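Local coordinates for putative cytochrome P450 120 (Synechocystis sp., PDB 2VE3), which binds heme and retinoic acid and, as a member of the cytochrome P450 family, probably acts as a monooxygenase on its substrate, at residues R149-V154 with R398-L403; S264-L269 with K402-R407. All blocks are in the same frame, centred on the assembly; numbering follows the deposited sequence.

Contact 1: residues R149-V154 with R398-L403; sequences RMTFDV and RLEMKL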
# COMPACT_ATOMS: atom_id res chain seq x y z
N ARG A 149 -11.92 9.55 1.68
CA ARG A 149 -12.40 10.55 0.72
C ARG A 149 -11.24 11.40 0.22
O ARG A 149 -11.08 11.58 -0.99
CB ARG A 149 -13.51 11.43 1.29
CG ARG A 149 -14.80 10.66 1.59
CD ARG A 149 -16.06 11.55 1.51
NE ARG A 149 -16.79 11.32 0.25
CZ ARG A 149 -17.73 10.40 0.07
NH1 ARG A 149 -18.09 9.59 1.08
NH2 ARG A 149 -18.32 10.27 -1.11
N MET A 150 -10.41 11.88 1.15
CA MET A 150 -9.25 12.70 0.83
C MET A 150 -8.25 11.99 -0.08
O MET A 150 -7.90 12.53 -1.13
CB MET A 150 -8.56 13.17 2.10
CG MET A 150 -7.38 14.14 1.86
SD MET A 150 -6.29 14.33 3.28
CE MET A 150 -5.66 12.67 3.44
N THR A 151 -7.79 10.80 0.32
CA THR A 151 -6.71 10.14 -0.43
C THR A 151 -7.16 9.78 -1.84
O THR A 151 -6.35 9.87 -2.76
CB THR A 151 -6.14 8.86 0.24
OG1 THR A 151 -7.16 7.85 0.33
CG2 THR A 151 -5.56 9.15 1.60
N PHE A 152 -8.42 9.38 -2.00
CA PHE A 152 -8.97 9.18 -3.35
C PHE A 152 -8.92 10.47 -4.15
O PHE A 152 -8.48 10.46 -5.30
CB PHE A 152 -10.40 8.59 -3.36
CG PHE A 152 -10.89 8.27 -4.76
CD1 PHE A 152 -10.36 7.20 -5.47
CD2 PHE A 152 -11.82 9.09 -5.39
CE1 PHE A 152 -10.77 6.93 -6.78
CE2 PHE A 152 -12.24 8.82 -6.69
CZ PHE A 152 -11.72 7.74 -7.38
N ASP A 153 -9.35 11.57 -3.54
CA ASP A 153 -9.32 12.89 -4.16
C ASP A 153 -7.94 13.31 -4.65
O ASP A 153 -7.83 13.91 -5.70
CB ASP A 153 -9.86 13.96 -3.21
CG ASP A 153 -11.37 14.08 -3.25
OD1 ASP A 153 -12.04 13.08 -3.61
OD2 ASP A 153 -11.88 15.16 -2.90
N VAL A 154 -6.90 13.03 -3.85
CA VAL A 154 -5.52 13.36 -4.22
C VAL A 154 -5.09 12.52 -5.42
O VAL A 154 -4.51 13.03 -6.38
CB VAL A 154 -4.55 13.18 -3.03
CG1 VAL A 154 -3.11 13.37 -3.44
CG2 VAL A 154 -4.87 14.16 -1.91
N ARG A 398 5.48 8.63 0.23
CA ARG A 398 6.26 9.35 1.26
C ARG A 398 5.99 10.83 1.21
O ARG A 398 5.89 11.47 2.27
CB ARG A 398 7.76 9.09 1.15
CG ARG A 398 8.20 7.80 1.79
CD ARG A 398 9.64 7.44 1.43
NE ARG A 398 10.09 6.32 2.24
CZ ARG A 398 10.93 5.38 1.84
NH1 ARG A 398 11.43 5.39 0.61
NH2 ARG A 398 11.27 4.41 2.68
N LEU A 399 5.88 11.37 -0.01
CA LEU A 399 5.45 12.74 -0.24
C LEU A 399 4.12 13.06 0.45
O LEU A 399 4.04 14.01 1.23
CB LEU A 399 5.31 13.04 -1.74
CG LEU A 399 4.86 14.46 -2.09
CD1 LEU A 399 6.00 15.44 -1.83
CD2 LEU A 399 4.42 14.55 -3.54
N GLU A 400 3.09 12.25 0.17
CA GLU A 400 1.76 12.51 0.72
C GLU A 400 1.71 12.34 2.24
O GLU A 400 1.03 13.09 2.92
CB GLU A 400 0.69 11.64 0.04
CG GLU A 400 -0.74 12.08 0.37
CD GLU A 400 -1.83 11.33 -0.38
OE1 GLU A 400 -1.60 10.83 -1.51
OE2 GLU A 400 -2.96 11.26 0.17
N MET A 401 2.43 11.36 2.76
CA MET A 401 2.53 11.15 4.20
C MET A 401 3.20 12.35 4.87
O MET A 401 2.75 12.83 5.91
CB MET A 401 3.31 9.86 4.48
CG MET A 401 2.55 8.58 4.19
SD MET A 401 3.44 7.09 4.68
CE MET A 401 4.52 6.85 3.27
N LYS A 402 4.28 12.84 4.27
CA LYS A 402 5.05 13.94 4.86
C LYS A 402 4.27 15.24 4.84
O LYS A 402 4.15 15.89 5.85
CB LYS A 402 6.40 14.10 4.17
CG LYS A 402 7.54 14.32 5.14
CD LYS A 402 8.78 14.89 4.46
CE LYS A 402 9.66 13.81 3.89
NZ LYS A 402 11.11 14.21 3.97
N LEU A 403 3.72 15.60 3.69
CA LEU A 403 2.85 16.79 3.60
C LEU A 403 1.69 16.75 4.59
O LEU A 403 1.47 17.72 5.30
CB LEU A 403 2.34 17.00 2.16
CG LEU A 403 1.58 18.25 1.70
CD1 LEU A 403 2.07 19.57 2.30
CD2 LEU A 403 1.65 18.34 0.20
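Glu400 reaches across from helix 394-411 to Thr151 and Val154 of helix 143-159, joining two long helices of the cytochrome P450 fold near the heme. The short segments have axes 12.6 Å apart and run at 131°, a wide gap filled by Glu400 from one helix and by Val154 and Thr151 from the other. With CG anti to the backbone N (chi1 -168°) and the chain extended beyond it, Glu400 drives its carboxylate straight at the neighbouring helix. Val154 comes to meet it from the opposite direction and sets CG1 3.5 Å from Glu400 OE1. Thr151 lies at about a right angle to the glutamate and offers its methyl, not its hydroxyl; that OG1 bonds instead to Thr260 and His256 of helix 241-272. Carbon atoms surround the carboxylate on this side, with Leu259 of helix 241-272 also touching the side chain, a setting that may raise its pKa unless a polar partner elsewhere offsets it. The neighbouring Met401 turns another way and touches the heme, whereas the Glu400 side chain stays about 6 Å from it. OE1 lies against Val154 CG1, while Glu400 OE2 sits between the two residues, closer to the threonine, 3.6 Å from Thr151 CG2.

Contact 2: residues S264-L269 with K402-R407; sequences SSFCLL and KLFATR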
# COMPACT_ATOMS: atom_id res chain seq x y z
N SER A 264 -4.28 6.78 8.39
CA SER A 264 -5.03 6.39 9.59
C SER A 264 -4.07 5.88 10.66
O SER A 264 -4.25 6.20 11.84
CB SER A 264 -6.13 5.35 9.34
OG SER A 264 -5.66 4.24 8.61
N SER A 265 -3.07 5.10 10.25
CA SER A 265 -2.02 4.63 11.17
C SER A 265 -1.29 5.79 11.83
O SER A 265 -1.09 5.77 13.03
CB SER A 265 -1.03 3.71 10.48
OG SER A 265 -1.69 2.56 9.98
N PHE A 266 -0.89 6.79 11.03
CA PHE A 266 -0.21 7.99 11.55
C PHE A 266 -1.10 8.77 12.51
O PHE A 266 -0.64 9.31 13.52
CB PHE A 266 0.23 8.91 10.39
CG PHE A 266 0.84 10.21 10.84
CD1 PHE A 266 2.21 10.31 11.07
CD2 PHE A 266 0.03 11.33 11.06
CE1 PHE A 266 2.77 11.50 11.51
CE2 PHE A 266 0.59 12.54 11.52
CZ PHE A 266 1.97 12.62 11.73
N CYS A 267 -2.38 8.85 12.16
CA CYS A 267 -3.35 9.55 13.00
C CYS A 267 -3.60 8.75 14.27
O CYS A 267 -3.75 9.32 15.34
CB CYS A 267 -4.67 9.77 12.26
SG CYS A 267 -4.58 10.90 10.90
N LEU A 268 -3.67 7.43 14.13
CA LEU A 268 -3.76 6.55 15.28
C LEU A 268 -2.54 6.72 16.19
O LEU A 268 -2.68 7.09 17.37
CB LEU A 268 -3.94 5.09 14.83
CG LEU A 268 -4.04 3.96 15.86
CD1 LEU A 268 -5.07 4.24 16.95
CD2 LEU A 268 -4.33 2.62 15.17
N LEU A 269 -1.34 6.50 15.65
CA LEU A 269 -0.11 6.49 16.48
C LEU A 269 0.34 7.83 17.06
O LEU A 269 0.81 7.90 18.20
CB LEU A 269 1.03 5.81 15.73
CG LEU A 269 0.79 4.33 15.47
CD1 LEU A 269 1.73 3.78 14.35
CD2 LEU A 269 0.96 3.58 16.77
N LYS A 402 4.28 12.84 4.27
CA LYS A 402 5.05 13.94 4.86
C LYS A 402 4.27 15.24 4.84
O LYS A 402 4.15 15.89 5.85
CB LYS A 402 6.40 14.10 4.17
CG LYS A 402 7.54 14.32 5.14
CD LYS A 402 8.78 14.89 4.46
CE LYS A 402 9.66 13.81 3.89
NZ LYS A 402 11.11 14.21 3.97
N LEU A 403 3.72 15.60 3.69
CA LEU A 403 2.85 16.79 3.60
C LEU A 403 1.69 16.75 4.59
O LEU A 403 1.47 17.72 5.30
CB LEU A 403 2.34 17.00 2.16
CG LEU A 403 1.58 18.25 1.70
CD1 LEU A 403 2.07 19.57 2.30
CD2 LEU A 403 1.65 18.34 0.20
N PHE A 404 0.97 15.63 4.63
CA PHE A 404 -0.19 15.49 5.52
C PHE A 404 0.21 15.60 7.00
O PHE A 404 -0.43 16.29 7.78
CB PHE A 404 -0.91 14.16 5.30
CG PHE A 404 -2.05 13.93 6.24
CD1 PHE A 404 -3.32 14.39 5.93
CD2 PHE A 404 -1.86 13.25 7.44
CE1 PHE A 404 -4.40 14.18 6.81
CE2 PHE A 404 -2.92 13.03 8.32
CZ PHE A 404 -4.19 13.49 8.00
N ALA A 405 1.27 14.88 7.35
CA ALA A 405 1.80 14.88 8.69
C ALA A 405 2.13 16.32 9.09
O ALA A 405 1.81 16.75 10.21
CB ALA A 405 3.05 14.02 8.76
N THR A 406 2.73 17.05 8.15
CA THR A 406 3.20 18.42 8.38
C THR A 406 2.04 19.38 8.59
O THR A 406 1.98 20.08 9.59
CB THR A 406 4.14 18.89 7.23
OG1 THR A 406 5.36 18.15 7.27
CG2 THR A 406 4.46 20.38 7.35
N ARG A 407 1.10 19.41 7.65
CA ARG A 407 -0.06 20.30 7.77
C ARG A 407 -0.97 20.00 8.95
O ARG A 407 -1.56 20.92 9.52
CB ARG A 407 -0.87 20.31 6.48
CG ARG A 407 -0.17 20.97 5.32
CD ARG A 407 0.22 22.40 5.64
NE ARG A 407 0.45 23.14 4.41
CZ ARG A 407 1.02 24.34 4.33
NH1 ARG A 407 1.47 24.94 5.43
NH2 ARG A 407 1.16 24.91 3.14
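Phe266 and Cys267 of helix 241-272 meet Phe404 and Ala405 of helix 394-411 in a buried helix-helix contact of the cytochrome P450 core. The two short segments run broadly in the same direction, at 33°, with their axes 11.1 Å apart, and the backbones come nearest at Phe266 and Ala405.

The apolar packing centres on Phe266. Its CG is anti to the backbone N (chi1 176°), which sends the ring out from its own helix toward the other, and the far end of the ring lands on the alanine: Phe266 CZ is 3.5 Å from Ala405 CB. The small methyl lets this end come close to the opposing backbone, Phe266 CZ lying 3.8 Å from Ala405 CA. The two phenylalanines touch more loosely, their planes nearly perpendicular, with Phe266 CD2 4.4 Å from Phe404 CE2. Leu308 of helix 302-314 adds to the packing round Phe266, and Met150 of helix 143-159 to that round Phe404.

A sulfur-aromatic contact lies beside it. Cys267 SG approaches the edge of the Phe404 ring, near its plane, 4.9 Å from the ring centroid and 78° off the normal; its nearest ring atom is Phe404 CE2, at 3.7 Å.

Between these two segments there is no polar pairing. Within helix 394-411, Thr406, turned away from helix 241-272, gives its OG1 proton to Lys402 O at 2.9 Å, from above the carbonyl plane, while Thr406 N reaches the same oxygen from the opposite face.

Association here thus rests on aromatic, methyl and thiol surfaces. With SG at the ring edge, the sulfur faces the relatively positive C-H rim of Phe404, so a modest electrostatic attraction may add to the dispersion forces.

Helix 394-411 is common to both contacts: residues 398-403 take part in contact 1 and 402-407 in contact 2, overlapping at Lys402 and Leu403. Along the chain helix 143-159 comes first, then helix 241-272, and both pack on this later helix, which follows the predicted heme ligand Cys391. The contact centres are 10 Å apart, on the same side of the chain's centre, and they touch directly where Met150 CE packs 3.8 Å from Phe404 CD1. Helix 241-272 also borders contact 1 through Leu259 and Leu263. Three helices distant in sequence are thereby packed together in the core, contact 1 nearer the heme (Glu400 side chain about 6 Å) than contact 2 (Phe266 side chain about 10 Å).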